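Local coordinates for protein SnoK (Streptomyces nogalater, PDB 5EPA) that acts as a non-heme iron, 2-oxoglutarate-dependent carbocyclase in the biosynthesis of nogalamycin, at residues 38-43 / 204-209; 168-173 / 218-223; 159-164 / 225-230. All blocks are in the same frame, centred on the assembly; numbering follows the deposited sequence.

Contact 1: residues 38-43 / 204-209; sequences YVHIPR and VAVPVR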
# COMPACT_ATOMS: atom_id res chain seq x y z
N TYR A 38 -2.58 -7.82 -8.54
CA TYR A 38 -1.35 -7.57 -7.86
C TYR A 38 -0.23 -8.05 -8.77
O TYR A 38 -0.45 -8.85 -9.69
CB TYR A 38 -1.31 -8.31 -6.52
CG TYR A 38 -1.06 -9.79 -6.68
CD1 TYR A 38 -2.12 -10.67 -7.01
CD2 TYR A 38 0.21 -10.32 -6.56
CE1 TYR A 38 -1.90 -12.05 -7.18
CE2 TYR A 38 0.42 -11.70 -6.72
CZ TYR A 38 -0.64 -12.54 -7.05
OH TYR A 38 -0.42 -13.88 -7.23
N VAL A 39 0.99 -7.60 -8.51
CA VAL A 39 2.17 -8.14 -9.17
C VAL A 39 3.43 -7.85 -8.39
O VAL A 39 3.64 -6.75 -7.88
CB VAL A 39 2.32 -7.64 -10.62
CG1 VAL A 39 2.66 -6.15 -10.70
CG2 VAL A 39 3.36 -8.44 -11.37
N HIS A 40 4.28 -8.86 -8.34
CA HIS A 40 5.57 -8.79 -7.68
C HIS A 40 6.63 -8.37 -8.68
O HIS A 40 6.88 -9.07 -9.64
CB HIS A 40 5.93 -10.16 -7.09
CG HIS A 40 7.31 -10.25 -6.50
ND1 HIS A 40 7.99 -11.44 -6.39
CD2 HIS A 40 8.14 -9.30 -6.02
CE1 HIS A 40 9.17 -11.22 -5.85
NE2 HIS A 40 9.29 -9.93 -5.61
N ILE A 41 7.24 -7.21 -8.46
CA ILE A 41 8.32 -6.74 -9.32
C ILE A 41 9.65 -6.77 -8.54
O ILE A 41 9.84 -6.03 -7.60
CB ILE A 41 8.07 -5.32 -9.80
CG1 ILE A 41 6.70 -5.23 -10.46
CG2 ILE A 41 9.17 -4.90 -10.76
CD1 ILE A 41 6.51 -6.09 -11.70
N PRO A 42 10.56 -7.65 -8.94
CA PRO A 42 11.79 -7.69 -8.16
C PRO A 42 12.85 -6.66 -8.56
O PRO A 42 12.91 -6.20 -9.71
CB PRO A 42 12.32 -9.10 -8.40
CG PRO A 42 11.66 -9.56 -9.67
CD PRO A 42 10.56 -8.63 -10.04
N ARG A 43 13.73 -6.37 -7.59
CA ARG A 43 14.93 -5.59 -7.82
C ARG A 43 14.66 -4.20 -8.44
O ARG A 43 15.22 -3.86 -9.45
CB ARG A 43 15.91 -6.39 -8.66
CG ARG A 43 16.28 -7.74 -8.04
CD ARG A 43 17.25 -8.53 -8.93
NE ARG A 43 16.60 -8.89 -10.19
CZ ARG A 43 15.81 -9.93 -10.38
NH1 ARG A 43 15.55 -10.77 -9.38
NH2 ARG A 43 15.27 -10.12 -11.57
N VAL A 204 -2.84 -16.03 -2.01
CA VAL A 204 -1.44 -16.20 -2.42
C VAL A 204 -0.50 -15.41 -1.55
O VAL A 204 -0.58 -14.18 -1.52
CB VAL A 204 -1.18 -15.72 -3.86
CG1 VAL A 204 0.22 -16.15 -4.30
CG2 VAL A 204 -2.18 -16.34 -4.81
N ALA A 205 0.42 -16.09 -0.88
CA ALA A 205 1.43 -15.42 -0.08
C ALA A 205 2.62 -15.12 -0.95
O ALA A 205 3.09 -16.00 -1.67
CB ALA A 205 1.83 -16.29 1.09
N VAL A 206 3.12 -13.89 -0.85
CA VAL A 206 4.18 -13.41 -1.73
C VAL A 206 5.37 -12.90 -0.92
O VAL A 206 5.52 -11.70 -0.66
CB VAL A 206 3.67 -12.29 -2.65
CG1 VAL A 206 4.74 -11.88 -3.63
CG2 VAL A 206 2.44 -12.72 -3.41
N PRO A 207 6.26 -13.80 -0.51
CA PRO A 207 7.46 -13.34 0.15
C PRO A 207 8.36 -12.61 -0.83
O PRO A 207 8.34 -12.90 -2.03
CB PRO A 207 8.12 -14.63 0.62
CG PRO A 207 7.60 -15.69 -0.30
CD PRO A 207 6.18 -15.27 -0.54
N VAL A 208 9.13 -11.65 -0.32
CA VAL A 208 9.98 -10.82 -1.17
C VAL A 208 11.31 -10.48 -0.52
O VAL A 208 11.46 -10.58 0.69
CB VAL A 208 9.31 -9.50 -1.53
CG1 VAL A 208 8.06 -9.75 -2.37
CG2 VAL A 208 8.99 -8.68 -0.29
N ARG A 209 12.25 -10.08 -1.35
CA ARG A 209 13.54 -9.60 -0.91
C ARG A 209 13.54 -8.07 -0.78
O ARG A 209 12.81 -7.39 -1.46
CB ARG A 209 14.62 -10.02 -1.91
CG ARG A 209 14.84 -11.55 -2.08
CD ARG A 209 15.90 -11.88 -1.10
NE ARG A 209 16.66 -13.07 -1.45
CZ ARG A 209 17.76 -13.42 -0.79
NH1 ARG A 209 18.19 -12.68 0.24
NH2 ARG A 209 18.42 -14.53 -1.15
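His-40 NE2 sits 3.5 Å from Val-208 CG1 and is hydrogen-bonded to Asp-212 OD2, which also accepts from Arg-209 N, while OD1 of that carboxylate accepts from Arg-43 N. The His-40 ring swings out with CG anti to the backbone N (chi1 174°), which carries it over to Val-208. There the methyl CG1 lies over one ring face in a CH-pi contact, 3.8 Å from the centroid and displaced toward the rim. Nearer the backbone, His-40 CB rests on Val-206 CG1 at 4.0 Å. The second methyl of Val-206 turns the other way, and its CG2 meets Tyr-38 CE2, also at 4.0 Å. Tyr-38 then extends across Val-204 at about a right angle, its OH 3.8 Å from Val-204 CG1. Its ring is further held by stacking with Tyr-166 and by an edge-to-face contact with Phe-32. The axes of strands 38-41 and 204-206 come within 9.6 Å and run nearly the same way, 26° apart. Each is an outermost strand, one of the large sheet and one of the small sheet of the double-stranded beta-helix expected in this cupin-clan family. No hydrogen bond crosses between the segments. The outermost strands of the two sheets thus pack face to face through methyls and rings, while the Asp-212 carboxylate probably steadies the proton on His-40 NE2.

Contact 2: residues 168-173 / 218-223; sequences PGSHLR and CRTVHM. With FE (Fe (III) ion), chain G; AKG (2-oxoglutaric acid), chain H.
Ser-170 OG accepts the backbone N-H of Val-221 at 2.8 Å, with an angle of 155° at the hydrogen. The same hydroxyl, bonded to Val-167 O as well, links the chain just before the 3-10 turn 170-172 to the backbone of Val-221. This is the tight side of the contact. Beside it, Arg-173 bends at chi3 (-66°) and turns its guanidinium edge back to Ser-170 O. NE bonds to Ser-170 O at 2.8 Å, and NH2 bonds to Arg-219 O, also at 2.8 Å; both acceptors lie near the guanidinium plane. Val-221 CG2 covers one face of the group, over its centre and 3.5 Å from NH2. A salt bridge with Asp-134 and a cation-pi contact with Trp-195 complete the surroundings of this buried charge. The other side is looser. Arg-219 lays its CB against His-171, then runs extended away from the turn, its NE paired with Glu-136. An ordered water bridges this side, accepting from Arg-219 NH1 and donating to His-171 O and Arg-173 O. Further along, Thr-220 O takes the N-H of His-222 ND1 at 2.9 Å, in the ring plane. His-222 NE2 binds the iron at 2.1 Å, in the facial triad completed by His-133 and Asp-135. The buried polar bonds fix the backbone just before this ligand, and the Thr-220 carbonyl sets the rotation of its imidazole.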
# COMPACT_ATOMS: atom_id res chain seq x y z
N PRO A 168 -6.18 -13.39 -5.73
CA PRO A 168 -6.16 -13.16 -7.18
C PRO A 168 -7.53 -12.86 -7.80
O PRO A 168 -8.49 -13.57 -7.55
CB PRO A 168 -5.63 -14.49 -7.73
CG PRO A 168 -4.87 -15.08 -6.61
CD PRO A 168 -5.65 -14.72 -5.39
N GLY A 169 -7.58 -11.82 -8.61
CA GLY A 169 -8.81 -11.44 -9.33
C GLY A 169 -9.83 -10.70 -8.49
O GLY A 169 -10.87 -10.32 -8.99
N SER A 170 -9.54 -10.47 -7.21
CA SER A 170 -10.53 -9.89 -6.32
C SER A 170 -10.83 -8.40 -6.61
O SER A 170 -11.84 -7.85 -6.19
CB SER A 170 -10.13 -10.08 -4.87
OG SER A 170 -8.83 -9.56 -4.63
N HIS A 171 -9.94 -7.74 -7.32
CA HIS A 171 -10.20 -6.39 -7.80
C HIS A 171 -11.30 -6.27 -8.84
O HIS A 171 -11.77 -5.16 -9.11
CB HIS A 171 -8.93 -5.77 -8.38
CG HIS A 171 -8.43 -6.46 -9.62
ND1 HIS A 171 -8.24 -7.82 -9.70
CD2 HIS A 171 -8.01 -5.95 -10.80
CE1 HIS A 171 -7.73 -8.13 -10.87
NE2 HIS A 171 -7.60 -7.02 -11.57
N LEU A 172 -11.72 -7.39 -9.41
CA LEU A 172 -12.79 -7.39 -10.37
C LEU A 172 -14.13 -7.75 -9.76
O LEU A 172 -15.08 -7.95 -10.48
CB LEU A 172 -12.48 -8.36 -11.52
CG LEU A 172 -11.16 -8.04 -12.25
CD1 LEU A 172 -10.87 -9.17 -13.25
CD2 LEU A 172 -11.17 -6.69 -12.95
N ARG A 173 -14.23 -7.81 -8.44
CA ARG A 173 -15.50 -8.09 -7.80
C ARG A 173 -16.59 -7.13 -8.25
O ARG A 173 -16.34 -5.93 -8.42
CB ARG A 173 -15.40 -7.97 -6.28
CG ARG A 173 -14.69 -9.10 -5.59
CD ARG A 173 -14.46 -8.76 -4.12
NE ARG A 173 -13.52 -7.64 -3.98
CZ ARG A 173 -13.50 -6.81 -2.96
NH1 ARG A 173 -14.34 -6.92 -1.96
NH2 ARG A 173 -12.59 -5.89 -2.91
N CYS A 218 -6.47 -1.02 -5.77
CA CYS A 218 -7.22 -0.54 -4.58
C CYS A 218 -8.44 -1.41 -4.22
O CYS A 218 -9.00 -1.28 -3.14
CB CYS A 218 -7.68 0.92 -4.72
SG CYS A 218 -8.85 1.24 -6.08
N ARG A 219 -8.83 -2.29 -5.13
CA ARG A 219 -9.89 -3.28 -4.89
C ARG A 219 -9.41 -4.67 -4.65
O ARG A 219 -10.23 -5.56 -4.38
CB ARG A 219 -10.86 -3.30 -6.05
CG ARG A 219 -11.77 -2.12 -6.02
CD ARG A 219 -12.72 -2.16 -7.18
NE ARG A 219 -13.35 -0.86 -7.30
CZ ARG A 219 -14.30 -0.58 -8.18
NH1 ARG A 219 -14.73 -1.51 -8.99
NH2 ARG A 219 -14.80 0.63 -8.23
N THR A 220 -8.11 -4.90 -4.78
CA THR A 220 -7.55 -6.21 -4.53
C THR A 220 -7.62 -6.49 -3.03
O THR A 220 -7.12 -5.71 -2.21
CB THR A 220 -6.12 -6.32 -5.02
OG1 THR A 220 -6.10 -6.09 -6.42
CG2 THR A 220 -5.54 -7.72 -4.71
N VAL A 221 -8.26 -7.60 -2.68
CA VAL A 221 -8.33 -8.04 -1.31
C VAL A 221 -6.94 -8.54 -0.90
O VAL A 221 -6.35 -9.39 -1.59
CB VAL A 221 -9.41 -9.11 -1.12
CG1 VAL A 221 -9.41 -9.67 0.29
CG2 VAL A 221 -10.77 -8.51 -1.39
N HIS A 222 -6.47 -8.07 0.24
CA HIS A 222 -5.18 -8.48 0.72
C HIS A 222 -5.09 -8.49 2.24
O HIS A 222 -5.96 -7.99 2.96
CB HIS A 222 -4.10 -7.57 0.13
CG HIS A 222 -4.25 -6.12 0.50
ND1 HIS A 222 -5.17 -5.30 -0.10
CD2 HIS A 222 -3.58 -5.34 1.40
CE1 HIS A 222 -5.07 -4.08 0.41
NE2 HIS A 222 -4.13 -4.07 1.36
N MET A 223 -3.99 -9.02 2.73
CA MET A 223 -3.78 -9.18 4.16
C MET A 223 -2.28 -9.35 4.41
O MET A 223 -1.51 -9.39 3.47
CB MET A 223 -4.61 -10.37 4.65
CG MET A 223 -4.04 -11.73 4.24
SD MET A 223 -5.32 -12.98 4.05
CE MET A 223 -5.93 -12.53 2.41
FE FE G . -4.03 -2.27 2.52
C1 AKG H . -1.27 -2.00 2.21
O1 AKG H . -0.15 -1.67 1.76
O2 AKG H . -2.39 -1.67 1.72
C2 AKG H . -1.36 -2.82 3.41
O5 AKG H . -2.51 -3.09 3.75
C3 AKG H . -0.13 -3.27 4.15
C4 AKG H . -0.34 -3.94 5.51
C5 AKG H . 1.00 -4.41 6.09
O3 AKG H . 2.10 -3.87 5.75
O4 AKG H . 1.02 -5.31 6.93
O HOH W 1 -14.22 -4.45 -9.35
O HOH W 2 -3.96 -0.49 3.74

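Contact 3: residues 159-164 / 225-230; sequences VERGCM and EANTSD. With AKG (2-oxoglutaric acid), chain H.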
# COMPACT_ATOMS: atom_id res chain seq x y z
N VAL A 159 8.08 -15.44 4.42
CA VAL A 159 6.69 -15.58 4.84
C VAL A 159 6.43 -15.24 6.31
O VAL A 159 5.53 -14.43 6.65
CB VAL A 159 6.18 -17.00 4.51
CG1 VAL A 159 4.83 -17.23 5.16
CG2 VAL A 159 6.04 -17.15 2.99
N GLU A 160 7.24 -15.82 7.17
CA GLU A 160 7.04 -15.68 8.60
C GLU A 160 7.51 -14.34 9.16
O GLU A 160 7.33 -14.07 10.35
CB GLU A 160 7.70 -16.85 9.34
CG GLU A 160 9.24 -16.82 9.36
CD GLU A 160 9.95 -17.20 8.04
OE1 GLU A 160 9.33 -17.81 7.09
OE2 GLU A 160 11.19 -16.88 7.99
N ARG A 161 8.10 -13.48 8.33
CA ARG A 161 8.45 -12.11 8.79
C ARG A 161 7.32 -11.11 8.55
O ARG A 161 7.54 -9.92 8.58
CB ARG A 161 9.75 -11.61 8.15
CG ARG A 161 10.34 -10.45 8.92
CD ARG A 161 11.71 -9.95 8.50
NE ARG A 161 12.68 -11.00 8.29
CZ ARG A 161 13.94 -10.77 7.94
NH1 ARG A 161 14.40 -9.53 7.77
NH2 ARG A 161 14.74 -11.82 7.74
N GLY A 162 6.12 -11.60 8.23
CA GLY A 162 4.98 -10.71 8.01
C GLY A 162 4.71 -10.36 6.57
O GLY A 162 4.43 -9.20 6.23
N CYS A 163 4.82 -11.32 5.68
CA CYS A 163 4.65 -11.02 4.26
C CYS A 163 3.18 -10.81 3.91
O CYS A 163 2.28 -11.14 4.69
CB CYS A 163 5.24 -12.09 3.37
SG CYS A 163 4.16 -13.50 3.12
N MET A 164 2.97 -10.23 2.74
CA MET A 164 1.62 -9.95 2.25
C MET A 164 1.02 -11.19 1.57
O MET A 164 1.76 -11.99 1.03
CB MET A 164 1.67 -8.82 1.23
CG MET A 164 2.22 -7.51 1.77
SD MET A 164 0.99 -6.65 2.72
CE MET A 164 0.06 -5.94 1.38
N GLU A 225 0.71 -11.58 7.17
CA GLU A 225 1.05 -12.47 8.29
C GLU A 225 1.49 -11.70 9.49
O GLU A 225 1.98 -10.59 9.38
CB GLU A 225 2.26 -13.35 7.95
CG GLU A 225 2.11 -14.23 6.74
CD GLU A 225 0.89 -15.12 6.87
OE1 GLU A 225 0.90 -15.97 7.77
OE2 GLU A 225 -0.07 -14.92 6.08
N ALA A 226 1.35 -12.31 10.64
CA ALA A 226 2.09 -11.89 11.83
C ALA A 226 3.59 -12.04 11.56
O ALA A 226 4.02 -12.88 10.76
CB ALA A 226 1.71 -12.76 13.01
N ASN A 227 4.41 -11.25 12.24
CA ASN A 227 5.84 -11.44 12.17
C ASN A 227 6.23 -12.30 13.33
O ASN A 227 6.20 -11.83 14.48
CB ASN A 227 6.60 -10.10 12.21
CG ASN A 227 8.11 -10.28 12.16
OD1 ASN A 227 8.63 -11.40 12.14
ND2 ASN A 227 8.84 -9.15 12.12
N THR A 228 6.56 -13.56 13.04
CA THR A 228 7.01 -14.54 14.06
C THR A 228 8.46 -14.89 13.86
O THR A 228 8.98 -15.76 14.53
CB THR A 228 6.21 -15.86 13.98
OG1 THR A 228 6.29 -16.36 12.64
CG2 THR A 228 4.76 -15.62 14.33
N SER A 229 9.15 -14.13 13.01
CA SER A 229 10.59 -14.26 12.85
C SER A 229 11.35 -13.63 14.04
O SER A 229 10.77 -13.29 15.06
CB SER A 229 11.04 -13.63 11.53
OG SER A 229 11.15 -12.20 11.67
N ASP A 230 12.66 -13.47 13.87
CA ASP A 230 13.49 -12.86 14.88
C ASP A 230 13.89 -11.43 14.50
O ASP A 230 14.66 -10.77 15.20
CB ASP A 230 14.74 -13.72 15.10
CG ASP A 230 14.42 -15.00 15.88
OD1 ASP A 230 13.94 -14.90 17.03
OD2 ASP A 230 14.68 -16.12 15.36
C1 AKG H . -1.27 -2.00 2.21
O1 AKG H . -0.15 -1.67 1.76
O2 AKG H . -2.39 -1.67 1.72
C2 AKG H . -1.36 -2.82 3.41
O5 AKG H . -2.51 -3.09 3.75
C3 AKG H . -0.13 -3.27 4.15
C4 AKG H . -0.34 -3.94 5.51
C5 AKG H . 1.00 -4.41 6.09
O3 AKG H . 2.10 -3.87 5.75
O4 AKG H . 1.02 -5.31 6.93
O HOH W 3 -0.32 -13.07 4.35
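Glu-160 O receives the backbone N-H of Thr-228 at 2.8 Å. Ser-229 N adds a weak bond to the same oxygen. At the other end of the contact, Glu-225 N bonds to Cys-163 O at 3.0 Å. Between these bonds Asn-227 lies alongside Arg-161, both side chains pointing the same way. Its CG is anti to the backbone N (chi1 179°), which lays the amide along the Arg-161 backbone. CB meets Arg-161 O at 3.8 Å, and CG comes slightly closer to that oxygen. OD1 reaches Arg-161 CA at 3.4 Å, and ND2 touches Arg-161 CG. The guanidinium and amide planes are only 13° apart. The polar ends of the amide are well used. OD1 accepts from Ser-229 N at 2.9 Å, which makes an Asx turn, and from Ser-229 OG at 2.7 Å on a lone pair in the carbonyl plane. ND2 donates to the carbonyls of Lys-122 and Ser-231. This turn shapes the loop leading from strand 222-224 into strand 233-242, and the partner loop leads from strand 148-153 into strand 164-166, two connections of the double-stranded beta-helix. With an alanine here Ser-229 N and OG lose their shared acceptor, and the turn would probably be freer to move, with the Lys-122 and Ser-231 carbonyls short of a donor. Ser-229 OG also sits 3.4 Å from Arg-161 CG, packing against the aliphatic part of that chain. Arg-161 NE is buried here without a polar partner. Gly-162 O bonds to Arg-233, whose NH2 grips 2-oxoglutarate. Past the loop, Met-164 SD lies 3.8 Å from C3 of that cosubstrate.

How the contacts relate
Contact 2 is the buried one, while contacts 1 and 3 are partly buried. Three strands of the small sheet join them. Strand 204-206 of contact 1 pairs with strand 164-166, where Val-206 N is probably bonded to Met-164 O of contact 3. Strand 222-224 of contact 2 lies on the other side of 164-166, and Met-164 CE packs on His-222 CD2. Val-204 CG2 touches Pro-168 CG, linking contacts 1 and 2. Methyls and rings meet between sheets in contact 1. Arginine and serine bonds hold the backbone before the iron ligand in contact 2. Contact 3, farthest from the chain centre, joins two loops by backbone bonds beside an Asx turn. Contacts 2 and 3 both reach 2-oxoglutarate.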